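PDB 1UUT: Rep protein from Adeno-associated virus 5, which probably binds the viral terminal-repeat DNA and nicks one strand as a metal-dependent HUH endonuclease during genome replication. Local coordinates for residues 20-25 with 119-124; 80-85 with 159-164. All blocks are in the same frame, centred on the assembly; numbering follows the deposited sequence.

Interaction 1 of 2, residues 20-25 with 119-124. With nucleotides of chain C.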
loop_
_atom_site.group_PDB
_atom_site.type_symbol
_atom_site.label_atom_id
_atom_site.label_comp_id
_atom_site.label_asym_id
_atom_site.label_seq_id
_atom_site.Cartn_x
_atom_site.Cartn_y
_atom_site.Cartn_z
ATOM N N PRO A 20 15.443 10.201 -12.017
ATOM C CA PRO A 20 16.536 10.634 -12.884
ATOM C C PRO A 20 17.900 10.726 -12.197
ATOM O O PRO A 20 18.030 11.289 -11.098
ATOM C CB PRO A 20 16.048 11.999 -13.386
ATOM C CG PRO A 20 15.187 12.490 -12.262
ATOM C CD PRO A 20 14.411 11.252 -11.928
ATOM N N GLY A 21 18.891 10.102 -12.832
ATOM C CA GLY A 21 20.250 10.124 -12.327
ATOM C C GLY A 21 20.561 9.234 -11.141
ATOM O O GLY A 21 21.678 9.281 -10.621
ATOM N N ILE A 22 19.606 8.412 -10.716
ATOM C CA ILE A 22 19.850 7.542 -9.583
ATOM C C ILE A 22 20.953 6.536 -9.922
ATOM O O ILE A 22 21.163 6.175 -11.085
ATOM C CB ILE A 22 18.543 6.852 -9.082
ATOM C CG1 ILE A 22 18.730 6.351 -7.647
ATOM C CG2 ILE A 22 18.167 5.704 -9.986
ATOM C CD1 ILE A 22 17.436 6.091 -6.900
ATOM N N SER A 23 21.710 6.170 -8.902
ATOM C CA SER A 23 22.815 5.234 -9.021
ATOM C C SER A 23 22.410 3.854 -9.542
ATOM O O SER A 23 21.284 3.395 -9.309
ATOM C CB SER A 23 23.472 5.102 -7.648
ATOM O OG SER A 23 24.287 3.959 -7.560
ATOM N N ASP A 24 23.350 3.185 -10.215
ATOM C CA ASP A 24 23.129 1.835 -10.749
ATOM C C ASP A 24 22.744 0.870 -9.628
ATOM O O ASP A 24 22.104 -0.143 -9.884
ATOM C CB ASP A 24 24.406 1.277 -11.404
ATOM C CG ASP A 24 24.723 1.910 -12.751
ATOM O OD1 ASP A 24 23.890 2.667 -13.296
ATOM O OD2 ASP A 24 25.827 1.627 -13.270
ATOM N N SER A 25 23.203 1.151 -8.407
ATOM C CA SER A 25 22.923 0.302 -7.250
ATOM C C SER A 25 21.423 0.113 -7.031
ATOM O O SER A 25 20.979 -0.963 -6.617
ATOM C CB SER A 25 23.574 0.881 -5.991
ATOM O OG SER A 25 23.236 2.250 -5.812
ATOM N N VAL A 119 15.249 5.020 0.744
ATOM C CA VAL A 119 14.783 4.165 -0.346
ATOM C C VAL A 119 15.216 4.694 -1.706
ATOM O O VAL A 119 15.611 3.924 -2.580
ATOM C CB VAL A 119 13.222 4.003 -0.361
ATOM C CG1 VAL A 119 12.794 3.026 -1.470
ATOM C CG2 VAL A 119 12.720 3.515 0.996
ATOM N N PHE A 120 15.187 6.008 -1.885
ATOM C CA PHE A 120 15.532 6.574 -3.180
ATOM C C PHE A 120 16.843 7.324 -3.275
ATOM O O PHE A 120 17.009 8.183 -4.140
ATOM C CB PHE A 120 14.369 7.428 -3.686
ATOM C CG PHE A 120 13.085 6.660 -3.801
ATOM C CD1 PHE A 120 11.987 6.987 -3.011
ATOM C CD2 PHE A 120 12.997 5.555 -4.657
ATOM C CE1 PHE A 120 10.818 6.225 -3.065
ATOM C CE2 PHE A 120 11.835 4.786 -4.718
ATOM C CZ PHE A 120 10.743 5.123 -3.918
ATOM N N GLN A 121 17.775 6.994 -2.388
ATOM C CA GLN A 121 19.102 7.617 -2.373
ATOM C C GLN A 121 19.074 9.146 -2.381
ATOM O O GLN A 121 19.857 9.792 -3.075
ATOM C CB GLN A 121 19.947 7.075 -3.535
ATOM C CG GLN A 121 20.046 5.549 -3.549
ATOM C CD GLN A 121 21.037 5.029 -4.562
ATOM O OE1 GLN A 121 21.790 5.794 -5.163
ATOM N NE2 GLN A 121 21.047 3.718 -4.758
ATOM N N GLY A 122 18.143 9.713 -1.624
ATOM C CA GLY A 122 18.027 11.154 -1.535
ATOM C C GLY A 122 17.376 11.820 -2.730
ATOM O O GLY A 122 17.261 13.048 -2.754
ATOM N N ILE A 123 16.936 11.038 -3.711
ATOM C CA ILE A 123 16.294 11.596 -4.900
ATOM C C ILE A 123 14.776 11.623 -4.734
ATOM O O ILE A 123 14.152 10.602 -4.452
ATOM C CB ILE A 123 16.691 10.803 -6.169
ATOM C CG1 ILE A 123 18.207 10.917 -6.378
ATOM C CG2 ILE A 123 15.902 11.299 -7.387
ATOM C CD1 ILE A 123 18.738 10.163 -7.564
ATOM N N GLU A 124 14.186 12.807 -4.857
ATOM C CA GLU A 124 12.740 12.959 -4.717
ATOM C C GLU A 124 12.058 12.411 -5.973
ATOM O O GLU A 124 12.399 12.803 -7.090
ATOM C CB GLU A 124 12.384 14.440 -4.513
ATOM C CG GLU A 124 10.882 14.761 -4.458
ATOM C CD GLU A 124 10.250 14.538 -3.091
ATOM O OE1 GLU A 124 10.972 14.541 -2.068
ATOM O OE2 GLU A 124 9.010 14.394 -3.036
ATOM P P DT C 7 22.230 -4.163 1.131
ATOM O OP1 DT C 7 22.322 -4.598 -0.287
ATOM O OP2 DT C 7 23.331 -3.358 1.726
ATOM O "O5'" DT C 7 20.905 -3.302 1.321
ATOM C "C5'" DT C 7 19.644 -3.835 0.953
ATOM C "C4'" DT C 7 18.538 -2.954 1.475
ATOM O "O4'" DT C 7 18.697 -1.601 0.979
ATOM C "C3'" DT C 7 17.155 -3.407 1.020
ATOM O "O3'" DT C 7 16.219 -3.120 2.055
ATOM C "C2'" DT C 7 16.882 -2.516 -0.176
ATOM C "C1'" DT C 7 17.510 -1.222 0.298
ATOM N N1 DT C 7 17.858 -0.266 -0.764
ATOM C C2 DT C 7 17.018 0.805 -0.939
ATOM O O2 DT C 7 16.012 0.987 -0.275
ATOM N N3 DT C 7 17.397 1.664 -1.936
ATOM C C4 DT C 7 18.498 1.561 -2.763
ATOM O O4 DT C 7 18.709 2.424 -3.609
ATOM C C5 DT C 7 19.327 0.404 -2.538
ATOM C C7 DT C 7 20.528 0.194 -3.407
ATOM C C6 DT C 7 18.979 -0.441 -1.553
HETATM O O HOH W 1 22.191 7.906 -6.672
#
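I22 and I123 lie where the backbones run nearest, 7.1 Å from CA to CA, yet no backbone hydrogen bond joins 20-25 to 119-124. The second segment folds back in a type I' turn closed by I123 N to F120 O (2.9 Å). G122 readily takes the positive phi that the turn demands; Q121 adopts it despite its side chain. Just before the turn, DT7 N3 of chain C donates a nearly straight bond to V119 O (3.0 Å, 173°).

The turn and the start of helix 24-32 flank the thymine of DT7, whose N3 and O4 are both engaged, consistent with recognition of the base. Q121 holds O4: CG stands anti to the carbonyl carbon (chi1 -55°) and the extended chain carries its amide to the base. Its NE2 donates to DT7 O4 at 2.9 Å. Q121 NE2 also bonds S25 OG (2.8 Å), tilted 18° from the amide plane. OE1 takes one bond from a water (2.6 Å) that also accepts from S23 N. S25 OG is further fixed by S23 OG at 2.7 Å. Alongside, I123 CD1 presses tightly on I22 CA (3.5 Å), and I22 CD1 makes van der Waals contact with F120 O; apolar isoleucines suit this junction.

Interaction 2 of 2, residues 80-85 with 159-164. With MG (magnesium ion), chain E.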
loop_
_atom_site.group_PDB
_atom_site.type_symbol
_atom_site.label_atom_id
_atom_site.label_comp_id
_atom_site.label_asym_id
_atom_site.label_seq_id
_atom_site.Cartn_x
_atom_site.Cartn_y
_atom_site.Cartn_z
ATOM N N GLN A 80 -2.300 -2.820 -0.143
ATOM C CA GLN A 80 -2.487 -3.475 -1.430
ATOM C C GLN A 80 -1.755 -2.694 -2.515
ATOM O O GLN A 80 -1.915 -1.483 -2.625
ATOM C CB GLN A 80 -3.988 -3.579 -1.754
ATOM C CG GLN A 80 -4.310 -4.285 -3.071
ATOM C CD GLN A 80 -5.741 -4.789 -3.141
ATOM O OE1 GLN A 80 -6.100 -5.754 -2.476
ATOM N NE2 GLN A 80 -6.555 -4.148 -3.957
ATOM N N PHE A 81 -0.890 -3.376 -3.253
ATOM C CA PHE A 81 -0.136 -2.761 -4.336
ATOM C C PHE A 81 -0.930 -2.974 -5.625
ATOM O O PHE A 81 -1.298 -4.110 -5.960
ATOM C CB PHE A 81 1.246 -3.411 -4.448
ATOM C CG PHE A 81 2.178 -2.686 -5.368
ATOM C CD1 PHE A 81 3.045 -3.392 -6.193
ATOM C CD2 PHE A 81 2.194 -1.298 -5.406
ATOM C CE1 PHE A 81 3.913 -2.713 -7.046
ATOM C CE2 PHE A 81 3.052 -0.618 -6.249
ATOM C CZ PHE A 81 3.915 -1.325 -7.073
ATOM N N GLU A 82 -1.195 -1.892 -6.350
ATOM C CA GLU A 82 -1.970 -1.977 -7.580
ATOM C C GLU A 82 -1.300 -1.332 -8.774
ATOM O O GLU A 82 -0.523 -0.388 -8.632
ATOM C CB GLU A 82 -3.330 -1.320 -7.378
ATOM C CG GLU A 82 -4.169 -1.987 -6.307
ATOM C CD GLU A 82 -5.412 -1.206 -5.970
ATOM O OE1 GLU A 82 -5.713 -0.237 -6.687
ATOM O OE2 GLU A 82 -6.081 -1.553 -4.977
ATOM N N LYS A 83 -1.573 -1.888 -9.946
ATOM C CA LYS A 83 -1.054 -1.370 -11.194
ATOM C C LYS A 83 -2.260 -0.686 -11.826
ATOM O O LYS A 83 -3.129 -1.343 -12.391
ATOM C CB LYS A 83 -0.540 -2.515 -12.070
ATOM C CG LYS A 83 -0.137 -2.126 -13.488
ATOM C CD LYS A 83 0.357 -3.352 -14.226
ATOM C CE LYS A 83 0.258 -3.202 -15.734
ATOM N NZ LYS A 83 1.226 -2.235 -16.291
ATOM N N GLY A 84 -2.369 0.618 -11.600
ATOM C CA GLY A 84 -3.471 1.386 -12.146
ATOM C C GLY A 84 -3.265 1.692 -13.615
ATOM O O GLY A 84 -2.265 1.291 -14.204
ATOM N N SER A 85 -4.201 2.419 -14.216
ATOM C CA SER A 85 -4.091 2.757 -15.629
ATOM C C SER A 85 -3.005 3.799 -15.897
ATOM O O SER A 85 -2.492 3.888 -17.010
ATOM C CB SER A 85 -5.439 3.243 -16.164
ATOM O OG SER A 85 -5.949 4.300 -15.367
ATOM N N GLN A 159 -6.007 -9.504 -10.986
ATOM C CA GLN A 159 -4.810 -9.264 -11.782
ATOM C C GLN A 159 -5.216 -8.843 -13.188
ATOM O O GLN A 159 -6.234 -9.307 -13.694
ATOM C CB GLN A 159 -3.952 -10.530 -11.835
ATOM C CG GLN A 159 -3.452 -10.972 -10.483
ATOM C CD GLN A 159 -2.514 -12.148 -10.573
ATOM O OE1 GLN A 159 -2.946 -13.303 -10.603
ATOM N NE2 GLN A 159 -1.218 -11.866 -10.609
ATOM N N PRO A 160 -4.396 -8.023 -13.869
ATOM C CA PRO A 160 -3.120 -7.466 -13.409
ATOM C C PRO A 160 -3.181 -6.200 -12.551
ATOM O O PRO A 160 -2.141 -5.717 -12.101
ATOM C CB PRO A 160 -2.365 -7.241 -14.719
ATOM C CG PRO A 160 -3.452 -6.808 -15.643
ATOM C CD PRO A 160 -4.610 -7.730 -15.300
ATOM N N GLU A 161 -4.373 -5.662 -12.316
ATOM C CA GLU A 161 -4.481 -4.472 -11.483
ATOM C C GLU A 161 -3.985 -4.799 -10.067
ATOM O O GLU A 161 -3.244 -4.021 -9.465
ATOM C CB GLU A 161 -5.906 -3.944 -11.440
ATOM C CG GLU A 161 -6.018 -2.686 -10.606
ATOM C CD GLU A 161 -7.398 -2.087 -10.608
ATOM O OE1 GLU A 161 -8.359 -2.775 -11.010
ATOM O OE2 GLU A 161 -7.524 -0.917 -10.201
ATOM N N LEU A 162 -4.411 -5.937 -9.523
ATOM C CA LEU A 162 -3.939 -6.361 -8.209
ATOM C C LEU A 162 -2.534 -6.915 -8.422
ATOM O O LEU A 162 -2.337 -7.798 -9.267
ATOM C CB LEU A 162 -4.832 -7.466 -7.635
ATOM C CG LEU A 162 -4.299 -8.213 -6.402
ATOM C CD1 LEU A 162 -4.197 -7.281 -5.195
ATOM C CD2 LEU A 162 -5.211 -9.383 -6.091
ATOM N N GLN A 163 -1.551 -6.361 -7.716
ATOM C CA GLN A 163 -0.180 -6.844 -7.840
ATOM C C GLN A 163 0.248 -7.653 -6.617
ATOM O O GLN A 163 0.957 -8.644 -6.746
ATOM C CB GLN A 163 0.794 -5.680 -8.060
ATOM C CG GLN A 163 0.682 -5.009 -9.421
ATOM C CD GLN A 163 1.284 -5.846 -10.526
ATOM O OE1 GLN A 163 2.435 -6.265 -10.441
ATOM N NE2 GLN A 163 0.513 -6.095 -11.570
ATOM N N TRP A 164 -0.196 -7.244 -5.434
ATOM C CA TRP A 164 0.161 -7.925 -4.192
ATOM C C TRP A 164 -0.581 -7.221 -3.050
ATOM O O TRP A 164 -1.104 -6.115 -3.226
ATOM C CB TRP A 164 1.677 -7.812 -3.963
ATOM C CG TRP A 164 2.292 -8.915 -3.135
ATOM C CD1 TRP A 164 2.478 -8.927 -1.780
ATOM C CD2 TRP A 164 2.846 -10.144 -3.621
ATOM N NE1 TRP A 164 3.118 -10.081 -1.395
ATOM C CE2 TRP A 164 3.359 -10.847 -2.507
ATOM C CE3 TRP A 164 2.962 -10.719 -4.895
ATOM C CZ2 TRP A 164 3.984 -12.098 -2.625
ATOM C CZ3 TRP A 164 3.584 -11.962 -5.013
ATOM C CH2 TRP A 164 4.088 -12.637 -3.882
HETATM MG MG MG E . -6.516 2.054 -6.962
HETATM O O HOH W 2 -6.149 1.561 -8.944
HETATM O O HOH W 3 -6.643 4.103 -6.656
HETATM O O HOH W 4 -8.513 1.618 -6.660
#
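E82 meets E161 at the root of its side chain: CB lies 3.4 Å from E161 O, and CG runs on past the same oxygen. With CG anti to the carbonyl carbon (chi1 -62°) and the chain extended beyond, the carboxylate is carried to a magnesium ion. OE1 is the metal ligand (2.4 Å), while OE2 receives Q80 NE2 at 2.8 Å on its anti side, a bond that restrains the carboxylate's rotation. H89 and three waters complete the observed ligands. A carboxylate suits this place because one oxygen can bind the metal while the other accepts Q80. The E161 carboxylate alongside, turned 75° to it, takes a bond from one metal-bound water at OE2 (3.1 Å) and pairs with K157.

The site is consistent with that of an HUH endonuclease, with H89-L90-H91 as the His-hydrophobic-His motif on strand 88-95. Strands 77-83 and 162-167 are antiparallel neighbours in the sheet, joined here through a classic beta bulge in which Q163 and W164 both face F81. F81 O accepts Q163 N (2.9 Å) and, weakly, W164 N (3.4 Å); past the bulge, K83 N bonds E161 O (2.8 Å) in the carbonyl plane. Glutamine suits position 163, since its amide can both donate and accept: bent at chi2 (-75°), Q163 brings NE2 to P160 O (2.7 Å) and L47 O, and OE1 to E49 N, while its CB packs against F81 CD1. On the E82 face, L162 CD1 touches the amide of Q80, whose OE1 bonds R182.

Overall arrangement
From the N terminus the chain lays down strand 4-10, then passes through 20-25 into helix 24-32 and helix 50-71 before reaching 80-85 at the end of strand 77-83. It returns along strand 88-95, and after helix 101-118 the turn at 119-124 meets 20-25, closing the first loop as interaction 1. Strand 131-133 and helix 149-154 follow before 159-164 closes the second loop against 80-85 as interaction 2. The segments alternate, so the loops cross rather than nest. Interaction 1 joins the lead-in to helix 24-32 to the loop after helix 101-118, beside the bound DNA; interaction 2 pairs edge strand 162-167 with strand 77-83 at the metal. Their centres lie about 24 Å apart, their nearest atoms about 10 Å.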